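Local coordinates for protein metal-bound toxin (Helicobacter pylori, PDB 4NRN) that probably acts as an RNA-cleaving toxin of a type II toxin-antitoxin system, in the YafQ branch of the RelE family, and binds two zinc ions, at residues A[47-50]-A[55-58]; A[59-62]-A[66-69]; A[11-16]-A[80-85]; A[35-40]-A[71-76]. One frame throughout, in Å; residues are numbered along the deposited sequence.

Contact 1: A[47-50]-A[55-58]; sequences HPLK and DFRE. With ZN (zinc ion), chain C.
His47 and Glu58 meet at a zinc ion, which His47 NE2 binds at 2.2 Å and Glu58 OE2 at 2.4 Å; His60 supplies a third ligand. Glu58 also binds a second zinc ion with His86. The two side chains run alongside each other, with the imidazole and carboxylate planes 81° apart, and Glu58 CB sits over one face of the His47 ring. CG between the backbone N and the carbonyl carbon (chi1 57°) brings His47 NE2 to the metal. The other ring nitrogen, ND1, donates to Pro48 O at 2.7 Å from above the carbonyl plane, a second-shell bond that fixes the ring's rotation and leaves NE2 for the metal.

The backbone beneath is the antiparallel hairpin of strands 46-48 and 56-60. His47 and Glu58 are a hydrogen-bonded pair: His47 N reaches Glu58 O at 3.1 Å and Glu58 N reaches His47 O at 2.7 Å. Beyond it, Leu49 N donates almost straight to Phe56 O (2.7 Å, 178°), while Leu49 CD1 packs on Phe56 CB at 3.7 Å. Pro48 CD lies over one face of the Arg57 guanidinium, whose NH2 forms a salt bridge with Asp46.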
loop_
_atom_site.group_PDB
_atom_site.type_symbol
_atom_site.label_atom_id
_atom_site.label_comp_id
_atom_site.label_asym_id
_atom_site.label_seq_id
_atom_site.Cartn_x
_atom_site.Cartn_y
_atom_site.Cartn_z
ATOM N N HIS A 47 -3.565 -2.689 9.223
ATOM C CA HIS A 47 -2.977 -2.627 10.544
ATOM C C HIS A 47 -1.517 -2.218 10.413
ATOM O O HIS A 47 -0.945 -2.277 9.330
ATOM C CB HIS A 47 -3.093 -3.987 11.238
ATOM C CG HIS A 47 -2.471 -5.097 10.462
ATOM N ND1 HIS A 47 -1.129 -5.397 10.537
ATOM C CD2 HIS A 47 -2.996 -5.948 9.550
ATOM C CE1 HIS A 47 -0.859 -6.405 9.726
ATOM N NE2 HIS A 47 -1.976 -6.752 9.112
ATOM N N PRO A 48 -0.913 -1.784 11.521
ATOM C CA PRO A 48 0.521 -1.501 11.498
ATOM C C PRO A 48 1.329 -2.756 11.201
ATOM O O PRO A 48 0.873 -3.876 11.476
ATOM C CB PRO A 48 0.803 -1.029 12.930
ATOM C CG PRO A 48 -0.490 -0.469 13.398
ATOM C CD PRO A 48 -1.546 -1.338 12.776
ATOM N N LEU A 49 2.512 -2.569 10.629
ATOM C CA LEU A 49 3.456 -3.664 10.477
ATOM C C LEU A 49 4.191 -3.900 11.789
ATOM O O LEU A 49 5.017 -3.079 12.196
ATOM C CB LEU A 49 4.470 -3.351 9.381
ATOM C CG LEU A 49 4.164 -3.904 7.995
ATOM C CD1 LEU A 49 5.344 -3.667 7.070
ATOM C CD2 LEU A 49 3.844 -5.388 8.100
ATOM N N LYS A 50 3.874 -5.004 12.462
ATOM C CA LYS A 50 4.653 -5.417 13.622
ATOM C C LYS A 50 5.991 -5.902 13.092
ATOM O O LYS A 50 6.038 -6.721 12.170
ATOM C CB LYS A 50 3.954 -6.536 14.396
ATOM C CG LYS A 50 4.699 -6.953 15.658
ATOM C CD LYS A 50 4.582 -8.453 15.933
ATOM C CE LYS A 50 3.404 -8.799 16.837
ATOM N NZ LYS A 50 2.069 -8.534 16.222
ATOM N N ASP A 55 6.743 3.580 11.455
ATOM C CA ASP A 55 5.293 3.413 11.321
ATOM C C ASP A 55 4.814 2.922 9.948
ATOM O O ASP A 55 4.013 3.576 9.283
ATOM C CB ASP A 55 4.527 4.675 11.759
ATOM C CG ASP A 55 4.881 5.902 10.939
ATOM O OD1 ASP A 55 5.339 5.746 9.790
ATOM O OD2 ASP A 55 4.690 7.029 11.449
ATOM N N PHE A 56 5.306 1.754 9.546
ATOM C CA PHE A 56 4.797 1.054 8.378
ATOM C C PHE A 56 3.434 0.437 8.687
ATOM O O PHE A 56 3.224 -0.105 9.770
ATOM C CB PHE A 56 5.758 -0.056 7.940
ATOM C CG PHE A 56 6.939 0.431 7.152
ATOM C CD1 PHE A 56 6.935 1.684 6.562
ATOM C CD2 PHE A 56 8.042 -0.383 6.971
ATOM C CE1 PHE A 56 8.016 2.125 5.828
ATOM C CE2 PHE A 56 9.128 0.051 6.231
ATOM C CZ PHE A 56 9.112 1.307 5.663
ATOM N N ARG A 57 2.516 0.521 7.728
ATOM C CA ARG A 57 1.229 -0.158 7.827
ATOM C C ARG A 57 1.042 -1.128 6.674
ATOM O O ARG A 57 1.771 -1.088 5.675
ATOM C CB ARG A 57 0.063 0.833 7.880
ATOM C CG ARG A 57 0.079 1.745 9.090
ATOM C CD ARG A 57 -1.209 2.544 9.182
ATOM N NE ARG A 57 -2.349 1.715 9.551
ATOM C CZ ARG A 57 -2.771 1.536 10.801
ATOM N NH1 ARG A 57 -2.141 2.121 11.817
ATOM N NH2 ARG A 57 -3.817 0.760 11.045
ATOM N N GLU A 58 0.046 -1.989 6.823
ATOM C CA GLU A 58 -0.164 -3.085 5.907
ATOM C C GLU A 58 -1.640 -3.145 5.550
ATOM O O GLU A 58 -2.495 -3.301 6.422
ATOM C CB GLU A 58 0.272 -4.382 6.587
ATOM C CG GLU A 58 0.541 -5.530 5.658
ATOM C CD GLU A 58 1.014 -6.749 6.419
ATOM O OE1 GLU A 58 2.216 -7.079 6.334
ATOM O OE2 GLU A 58 0.188 -7.368 7.122
HETATM ZN ZN ZN C . -2.032 -8.225 7.407
#

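Contact 2: A[59-62]-A[66-69]; sequences CHLK and LLVY. With ZN (zinc ion), chain C.
Cys59 and Leu67 form a hydrogen-bonded antiparallel pair in the hairpin of strands 56-60 and 65-72, in the middle of the sheet, and His60 and Leu66 beside them form a non-hydrogen-bonded pair. Past these pairs the chain turns a corner at Leu61, where Leu61 and Lys62 both face Leu65, a classic beta bulge.

Two backbone bonds define the register. Cys59 N donates to Leu67 O at 2.9 Å, and Leu67 N to Cys59 O at 2.8 Å. The same Cys59 O also receives a CA-H...O contact from Leu66 CA at 3.3 Å.

Metal coordination and CH-pi packing share the His60 side chain. Its NE2 binds zinc at 2.0 Å, completing the site that His47 and Glu58 also build, while ND1 is hydrogen-bonded to Pro63 O, so both ring nitrogens are engaged and the ring is held against rotation. With CG anti to the carbonyl carbon (chi1 -73°), His60 runs alongside Leu66, which lays CD2 over one ring face, 3.6 Å from the centroid and 16° off the normal. Leu66 also touches His86, the predicted proton donor.

Apolar packing occupies the other face of the sheet, where Cys59, Leu67 and Tyr69 all touch helix 24-35. Cys59 CB approaches Leu67 CB at 4.1 Å and meets the edge of the Tyr69 ring at CE2, 4.0 Å away; the Tyr69 OH is hydrogen-bonded to Asp46. Leu61 CD1 comes 3.5 Å from Leu67 CB, closer than usual van der Waals contact.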
loop_
_atom_site.group_PDB
_atom_site.type_symbol
_atom_site.label_atom_id
_atom_site.label_comp_id
_atom_site.label_asym_id
_atom_site.label_seq_id
_atom_site.Cartn_x
_atom_site.Cartn_y
_atom_site.Cartn_z
ATOM N N CYS A 59 -1.933 -3.011 4.263
ATOM C CA CYS A 59 -3.303 -3.058 3.783
ATOM C C CYS A 59 -3.497 -4.287 2.916
ATOM O O CYS A 59 -2.668 -4.592 2.061
ATOM C CB CYS A 59 -3.652 -1.798 2.975
ATOM S SG CYS A 59 -5.400 -1.718 2.641
ATOM N N HIS A 60 -4.596 -4.992 3.147
ATOM C CA HIS A 60 -4.912 -6.181 2.377
ATOM C C HIS A 60 -5.781 -5.828 1.168
ATOM O O HIS A 60 -6.994 -5.700 1.297
ATOM C CB HIS A 60 -5.601 -7.204 3.279
ATOM C CG HIS A 60 -4.675 -7.855 4.258
ATOM N ND1 HIS A 60 -4.320 -9.187 4.179
ATOM C CD2 HIS A 60 -4.008 -7.358 5.327
ATOM C CE1 HIS A 60 -3.486 -9.480 5.159
ATOM N NE2 HIS A 60 -3.281 -8.386 5.870
ATOM N N LEU A 61 -5.151 -5.646 0.006
ATOM C CA LEU A 61 -5.868 -5.380 -1.240
ATOM C C LEU A 61 -6.613 -6.642 -1.663
ATOM O O LEU A 61 -7.706 -6.597 -2.246
ATOM C CB LEU A 61 -4.895 -4.938 -2.334
ATOM C CG LEU A 61 -4.627 -3.436 -2.449
ATOM C CD1 LEU A 61 -4.167 -2.896 -1.119
ATOM C CD2 LEU A 61 -3.613 -3.135 -3.551
ATOM N N LYS A 62 -5.978 -7.767 -1.374
ATOM C CA LYS A 62 -6.596 -9.075 -1.427
ATOM C C LYS A 62 -5.995 -9.808 -0.231
ATOM O O LYS A 62 -4.911 -9.449 0.219
ATOM C CB LYS A 62 -6.252 -9.774 -2.743
ATOM C CG LYS A 62 -6.724 -9.025 -3.993
ATOM C CD LYS A 62 -6.312 -9.746 -5.273
ATOM C CE LYS A 62 -6.467 -8.850 -6.497
ATOM N NZ LYS A 62 -5.907 -9.468 -7.738
ATOM N N LEU A 66 -0.641 -7.537 -0.460
ATOM C CA LEU A 66 -0.432 -6.496 0.541
ATOM C C LEU A 66 0.121 -5.190 -0.037
ATOM O O LEU A 66 1.018 -5.190 -0.886
ATOM C CB LEU A 66 0.515 -7.025 1.627
ATOM C CG LEU A 66 0.210 -8.461 2.074
ATOM C CD1 LEU A 66 1.256 -8.990 3.062
ATOM C CD2 LEU A 66 -1.211 -8.556 2.649
ATOM N N LEU A 67 -0.440 -4.079 0.425
ATOM C CA LEU A 67 0.104 -2.757 0.152
ATOM C C LEU A 67 0.782 -2.303 1.431
ATOM O O LEU A 67 0.101 -1.996 2.416
ATOM C CB LEU A 67 -1.025 -1.780 -0.173
ATOM C CG LEU A 67 -0.761 -0.418 -0.833
ATOM C CD1 LEU A 67 -1.917 0.529 -0.500
ATOM C CD2 LEU A 67 0.568 0.211 -0.454
ATOM N N VAL A 68 2.110 -2.279 1.435
ATOM C CA VAL A 68 2.828 -1.761 2.590
ATOM C C VAL A 68 3.094 -0.285 2.358
ATOM O O VAL A 68 3.686 0.101 1.347
ATOM C CB VAL A 68 4.129 -2.530 2.859
ATOM C CG1 VAL A 68 4.857 -1.931 4.051
ATOM C CG2 VAL A 68 3.818 -4.003 3.111
ATOM N N TYR A 69 2.619 0.547 3.279
ATOM C CA TYR A 69 2.698 1.986 3.088
ATOM C C TYR A 69 3.076 2.668 4.370
ATOM O O TYR A 69 3.022 2.080 5.450
ATOM C CB TYR A 69 1.365 2.556 2.593
ATOM C CG TYR A 69 0.245 2.460 3.607
ATOM C CD1 TYR A 69 0.008 3.485 4.516
ATOM C CD2 TYR A 69 -0.571 1.328 3.661
ATOM C CE1 TYR A 69 -1.015 3.389 5.438
ATOM C CE2 TYR A 69 -1.592 1.224 4.583
ATOM C CZ TYR A 69 -1.812 2.260 5.469
ATOM O OH TYR A 69 -2.835 2.151 6.389
HETATM ZN ZN ZN C . -2.032 -8.225 7.407
#

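Contact 3: A[11-16]-A[80-85]; sequences DKDLKI and LVRLGS
Asp13 OD2 accepts two good hydrogen bonds at once, one from a side chain and one from the backbone. Arg82 NE donates to it at 2.8 Å on the syn side of the carboxylate, whereas Leu83 N comes to its anti side at 2.9 Å and is nearly straight (176°). The second carboxylate oxygen, Asp13 OD1, takes a longer bond from Arg82 NH2 at 3.3 Å, again syn. Arg82 therefore grips the acid side-on through NE and one terminal nitrogen, in a bidentate salt bridge. The two flat groups are not coplanar: their planes stand 44° apart, although Asp13 CG lies at the guanidinium edge and in its plane. Bends in the arginine chain at chi2 (-76°) and chi3 fold the guanidinium back to the helix. With the backbone N-H added to the ion pair, the carboxylate is restrained in rotation, and the three donors probably offset its negative charge.

One residue along the helix the contact turns apolar, Leu14 CD1 meeting Leu83 CD2 at 3.6 Å.

Val81 and Arg82 form a classic beta bulge opposite Val68 on strand 65-72. Helix 8-19 lies over strand 77-84 with short-segment axes 7.1 Å apart at closest approach. Leu83 also touches Phe10 and Leu17 of that helix, while Leu14 reaches Leu24 and Leu27 of helix 24-35, so both helices share the packing beside the sheet.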
loop_
_atom_site.group_PDB
_atom_site.type_symbol
_atom_site.label_atom_id
_atom_site.label_comp_id
_atom_site.label_asym_id
_atom_site.label_seq_id
_atom_site.Cartn_x
_atom_site.Cartn_y
_atom_site.Cartn_z
ATOM N N ASP A 11 7.487 0.371 -7.425
ATOM C CA ASP A 11 7.282 0.533 -8.859
ATOM C C ASP A 11 7.526 -0.792 -9.590
ATOM O O ASP A 11 6.745 -1.186 -10.459
ATOM C CB ASP A 11 8.162 1.665 -9.409
ATOM C CG ASP A 11 7.761 3.039 -8.866
ATOM O OD1 ASP A 11 6.590 3.211 -8.466
ATOM O OD2 ASP A 11 8.619 3.947 -8.839
ATOM N N LYS A 12 8.590 -1.496 -9.224
ATOM C CA LYS A 12 8.847 -2.791 -9.837
ATOM C C LYS A 12 7.741 -3.798 -9.507
ATOM O O LYS A 12 7.275 -4.512 -10.393
ATOM C CB LYS A 12 10.229 -3.326 -9.462
ATOM C CG LYS A 12 11.371 -2.488 -10.023
ATOM C CD LYS A 12 12.711 -2.887 -9.427
ATOM C CE LYS A 12 13.849 -2.030 -9.972
ATOM N NZ LYS A 12 13.901 -0.681 -9.342
ATOM N N ASP A 13 7.322 -3.846 -8.244
ATOM C CA ASP A 13 6.238 -4.740 -7.809
ATOM C C ASP A 13 4.992 -4.587 -8.682
ATOM O O ASP A 13 4.378 -5.569 -9.100
ATOM C CB ASP A 13 5.845 -4.453 -6.354
ATOM C CG ASP A 13 6.893 -4.894 -5.363
ATOM O OD1 ASP A 13 7.847 -5.604 -5.765
ATOM O OD2 ASP A 13 6.759 -4.535 -4.169
ATOM N N LEU A 14 4.616 -3.339 -8.934
ATOM C CA LEU A 14 3.402 -3.033 -9.666
ATOM C C LEU A 14 3.534 -3.393 -11.142
ATOM O O LEU A 14 2.668 -4.079 -11.695
ATOM C CB LEU A 14 3.060 -1.556 -9.508
ATOM C CG LEU A 14 1.712 -1.106 -10.065
ATOM C CD1 LEU A 14 0.558 -1.827 -9.376
ATOM C CD2 LEU A 14 1.577 0.402 -9.925
ATOM N N LYS A 15 4.617 -2.924 -11.769
ATOM C CA LYS A 15 4.943 -3.247 -13.161
ATOM C C LYS A 15 4.754 -4.738 -13.416
ATOM O O LYS A 15 4.056 -5.147 -14.349
ATOM C CB LYS A 15 6.393 -2.852 -13.452
ATOM C CG LYS A 15 6.762 -2.806 -14.914
ATOM C CD LYS A 15 6.314 -1.495 -15.565
ATOM C CE LYS A 15 6.631 -1.473 -17.066
ATOM N NZ LYS A 15 6.069 -0.275 -17.761
ATOM N N ILE A 16 5.385 -5.534 -12.559
ATOM C CA ILE A 16 5.259 -6.985 -12.560
ATOM C C ILE A 16 3.802 -7.444 -12.392
ATOM O O ILE A 16 3.312 -8.276 -13.163
ATOM C CB ILE A 16 6.154 -7.585 -11.444
ATOM C CG1 ILE A 16 7.634 -7.389 -11.800
ATOM C CG2 ILE A 16 5.848 -9.052 -11.212
ATOM C CD1 ILE A 16 8.592 -7.422 -10.606
ATOM N N LEU A 80 4.178 4.802 -0.702
ATOM C CA LEU A 80 3.897 3.411 -1.084
ATOM C C LEU A 80 5.191 2.595 -1.194
ATOM O O LEU A 80 6.026 2.837 -2.070
ATOM C CB LEU A 80 3.051 3.336 -2.369
ATOM C CG LEU A 80 1.837 4.279 -2.430
ATOM C CD1 LEU A 80 1.067 4.141 -3.743
ATOM C CD2 LEU A 80 0.911 4.080 -1.248
ATOM N N VAL A 81 5.333 1.619 -0.297
ATOM C CA VAL A 81 6.613 0.944 -0.070
ATOM C C VAL A 81 6.781 -0.384 -0.822
ATOM O O VAL A 81 7.782 -0.587 -1.505
ATOM C CB VAL A 81 6.904 0.751 1.456
ATOM C CG1 VAL A 81 8.298 0.199 1.669
ATOM C CG2 VAL A 81 6.753 2.061 2.195
ATOM N N ARG A 82 5.824 -1.295 -0.687
ATOM C CA ARG A 82 5.879 -2.558 -1.421
ATOM C C ARG A 82 4.470 -3.044 -1.732
ATOM O O ARG A 82 3.513 -2.663 -1.064
ATOM C CB ARG A 82 6.640 -3.630 -0.632
ATOM C CG ARG A 82 8.091 -3.285 -0.234
ATOM C CD ARG A 82 9.076 -3.377 -1.398
ATOM N NE ARG A 82 8.814 -4.526 -2.264
ATOM C CZ ARG A 82 9.289 -5.749 -2.051
ATOM N NH1 ARG A 82 10.055 -5.985 -0.997
ATOM N NH2 ARG A 82 8.995 -6.735 -2.888
ATOM N N LEU A 83 4.349 -3.875 -2.761
ATOM C CA LEU A 83 3.061 -4.407 -3.192
ATOM C C LEU A 83 3.286 -5.836 -3.648
ATOM O O LEU A 83 3.941 -6.065 -4.662
ATOM C CB LEU A 83 2.511 -3.591 -4.360
ATOM C CG LEU A 83 1.092 -3.930 -4.799
ATOM C CD1 LEU A 83 0.119 -3.432 -3.746
ATOM C CD2 LEU A 83 0.789 -3.303 -6.153
ATOM N N GLY A 84 2.755 -6.795 -2.900
ATOM C CA GLY A 84 3.011 -8.195 -3.186
ATOM C C GLY A 84 2.472 -9.124 -2.121
ATOM O O GLY A 84 1.776 -8.692 -1.207
ATOM N N SER A 85 2.786 -10.410 -2.238
ATOM C CA SER A 85 2.331 -11.386 -1.253
ATOM C C SER A 85 3.215 -11.359 -0.011
ATOM O O SER A 85 4.284 -10.746 -0.009
ATOM C CB SER A 85 2.319 -12.791 -1.853
ATOM O OG SER A 85 3.644 -13.267 -2.024
#

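Contact 4: A[35-40]-A[71-76]; sequences ATEQPL and IKKQEN
Glu37, the C-prime residue of the Schellman motif that ends helix 24-35, faces Lys73 in the turn between strands 65-72 and 77-84. The motif is identified by Glu37's positive phi (52°) and by two backbone bonds that close the helix, Gln38 N to Asn33 O and Glu37 N to Leu34 O. At this position the Glu37 side chain points toward the turn, with the chain extended beyond CG.

Lys73 approaches from the opposite direction. Bends at chi2 (-62°) and chi4 (75°) bring its NZ round to the carboxylate, 2.8 Å from Glu37 OE2. This distance fits a salt bridge, but that oxygen is modelled too close to a neighbouring atom, so its position and the details of the ion pair are doubtful. Both side chains are exposed, and no hydrogen bond links the two segments.

Each segment has its own local bonds. In the turn, Glu75 N donates to Lys72 O at 3.0 Å. Both segments also meet the N-terminal part of the chain, Ala35 through a backbone bond to Leu2 and Asn76 through one to Thr3. Just after the helix, Gly32 O and Gln38 OE1 compete for the hydroxyl proton of Thr36; OG1 lies 2.8 Å from Gln38 OE1, on a lone pair in the plane of the amide carbonyl.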
loop_
_atom_site.group_PDB
_atom_site.type_symbol
_atom_site.label_atom_id
_atom_site.label_comp_id
_atom_site.label_asym_id
_atom_site.label_seq_id
_atom_site.Cartn_x
_atom_site.Cartn_y
_atom_site.Cartn_z
ATOM N N ALA A 35 -4.909 8.268 1.215
ATOM C CA ALA A 35 -4.378 9.625 1.049
ATOM C C ALA A 35 -5.324 10.764 1.483
ATOM O O ALA A 35 -4.861 11.837 1.856
ATOM C CB ALA A 35 -3.891 9.841 -0.400
ATOM N N THR A 36 -6.633 10.544 1.424
ATOM C CA THR A 36 -7.580 11.521 1.959
ATOM C C THR A 36 -7.993 11.099 3.372
ATOM O O THR A 36 -8.977 11.597 3.927
ATOM C CB THR A 36 -8.838 11.697 1.057
ATOM O OG1 THR A 36 -9.520 10.445 0.907
ATOM C CG2 THR A 36 -8.459 12.231 -0.322
ATOM N N GLU A 37 -7.226 10.157 3.923
ATOM C CA GLU A 37 -7.345 9.699 5.313
ATOM C C GLU A 37 -8.755 9.279 5.750
ATOM O O GLU A 37 -9.184 9.602 6.860
ATOM C CB GLU A 37 -6.763 10.744 6.274
ATOM C CG GLU A 37 -5.360 11.187 5.887
ATOM C CD GLU A 37 -4.864 12.377 6.685
ATOM O OE1 GLU A 37 -4.750 13.487 6.121
ATOM O OE2 GLU A 37 -4.592 12.202 7.887
ATOM N N GLN A 38 -9.460 8.549 4.881
ATOM C CA GLN A 38 -10.772 8.002 5.214
ATOM C C GLN A 38 -10.660 6.522 5.541
ATOM O O GLN A 38 -9.727 5.865 5.088
ATOM C CB GLN A 38 -11.723 8.165 4.041
ATOM C CG GLN A 38 -11.625 9.483 3.326
ATOM C CD GLN A 38 -12.587 9.540 2.165
ATOM O OE1 GLN A 38 -12.184 9.697 1.016
ATOM N NE2 GLN A 38 -13.870 9.383 2.458
ATOM N N PRO A 39 -11.621 5.984 6.316
ATOM C CA PRO A 39 -11.577 4.556 6.660
ATOM C C PRO A 39 -11.782 3.667 5.431
ATOM O O PRO A 39 -12.570 4.010 4.538
ATOM C CB PRO A 39 -12.759 4.382 7.631
ATOM C CG PRO A 39 -13.141 5.749 8.044
ATOM C CD PRO A 39 -12.787 6.653 6.911
ATOM N N LEU A 40 -11.079 2.537 5.389
ATOM C CA LEU A 40 -11.196 1.610 4.269
ATOM C C LEU A 40 -12.442 0.734 4.373
ATOM O O LEU A 40 -12.965 0.497 5.461
ATOM C CB LEU A 40 -9.954 0.718 4.154
ATOM C CG LEU A 40 -8.570 1.353 3.994
ATOM C CD1 LEU A 40 -8.604 2.501 2.988
ATOM C CD2 LEU A 40 -8.042 1.819 5.342
ATOM N N ILE A 71 2.604 6.561 6.216
ATOM C CA ILE A 71 2.180 7.949 6.183
ATOM C C ILE A 71 3.222 8.792 6.882
ATOM O O ILE A 71 3.577 8.521 8.033
ATOM C CB ILE A 71 0.807 8.181 6.853
ATOM C CG1 ILE A 71 -0.317 7.521 6.048
ATOM C CG2 ILE A 71 0.531 9.673 6.987
ATOM C CD1 ILE A 71 -1.702 8.012 6.443
ATOM N N LYS A 72 3.730 9.795 6.172
ATOM C CA LYS A 72 4.671 10.763 6.728
ATOM C C LYS A 72 3.961 12.101 6.907
ATOM O O LYS A 72 4.105 12.995 6.076
ATOM C CB LYS A 72 5.859 10.946 5.783
ATOM C CG LYS A 72 6.588 9.664 5.425
ATOM C CD LYS A 72 7.716 9.389 6.397
ATOM C CE LYS A 72 8.915 10.275 6.103
ATOM N NZ LYS A 72 9.893 10.269 7.225
ATOM N N LYS A 73 3.193 12.230 7.987
ATOM C CA LYS A 73 2.355 13.408 8.216
ATOM C C LYS A 73 3.142 14.715 8.258
ATOM O O LYS A 73 2.612 15.781 7.939
ATOM C CB LYS A 73 1.550 13.243 9.505
ATOM C CG LYS A 73 0.396 12.245 9.401
ATOM C CD LYS A 73 -0.639 12.683 8.368
ATOM C CE LYS A 73 -2.019 12.119 8.674
ATOM N NZ LYS A 73 -2.704 12.806 9.804
ATOM N N GLN A 74 4.407 14.620 8.650
ATOM C CA GLN A 74 5.288 15.774 8.772
ATOM C C GLN A 74 5.571 16.401 7.408
ATOM O O GLN A 74 5.819 17.599 7.300
ATOM C CB GLN A 74 6.580 15.324 9.441
ATOM C CG GLN A 74 6.401 13.977 10.124
ATOM C CD GLN A 74 7.078 13.896 11.470
ATOM O OE1 GLN A 74 8.257 14.215 11.606
ATOM N NE2 GLN A 74 6.335 13.458 12.479
ATOM N N GLU A 75 5.519 15.583 6.363
ATOM C CA GLU A 75 5.706 16.071 5.003
ATOM C C GLU A 75 4.389 16.059 4.219
ATOM O O GLU A 75 4.350 16.465 3.057
ATOM C CB GLU A 75 6.757 15.223 4.279
ATOM C CG GLU A 75 8.104 15.176 4.984
ATOM C CD GLU A 75 8.769 13.817 4.871
ATOM O OE1 GLU A 75 9.175 13.274 5.918
ATOM O OE2 GLU A 75 8.873 13.285 3.744
ATOM N N ASN A 76 3.317 15.602 4.865
ATOM C CA ASN A 76 2.016 15.466 4.214
ATOM C C ASN A 76 2.078 14.411 3.112
ATOM O O ASN A 76 1.585 14.619 2.008
ATOM C CB ASN A 76 1.563 16.818 3.644
ATOM C CG ASN A 76 0.162 16.773 3.054
ATOM O OD1 ASN A 76 -0.758 16.225 3.657
ATOM N ND2 ASN A 76 -0.004 17.355 1.865
#

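In the fold
Contact 2 lies in the core, its centre about 5 Å from the centre of the chain, contact 3 is partly buried, and contacts 1 and 4 are at the surface. Contacts 1 and 2 share strand 56-60 and one zinc ion; a probable backbone bond, Arg57 N to Tyr69 O, joins them. Contact 2 meets contact 3 through neighbouring strands 65-72 and 77-84, with Leu61 packing on Leu83. Contact 4 uses the far end of strand 65-72 and the turn after it, on the opposite side of the chain centre from contact 3. Chemistry follows place: metal ligands in contacts 1 and 2, a helix-to-strand salt bridge in contact 3, a less certain ion pair in contact 4.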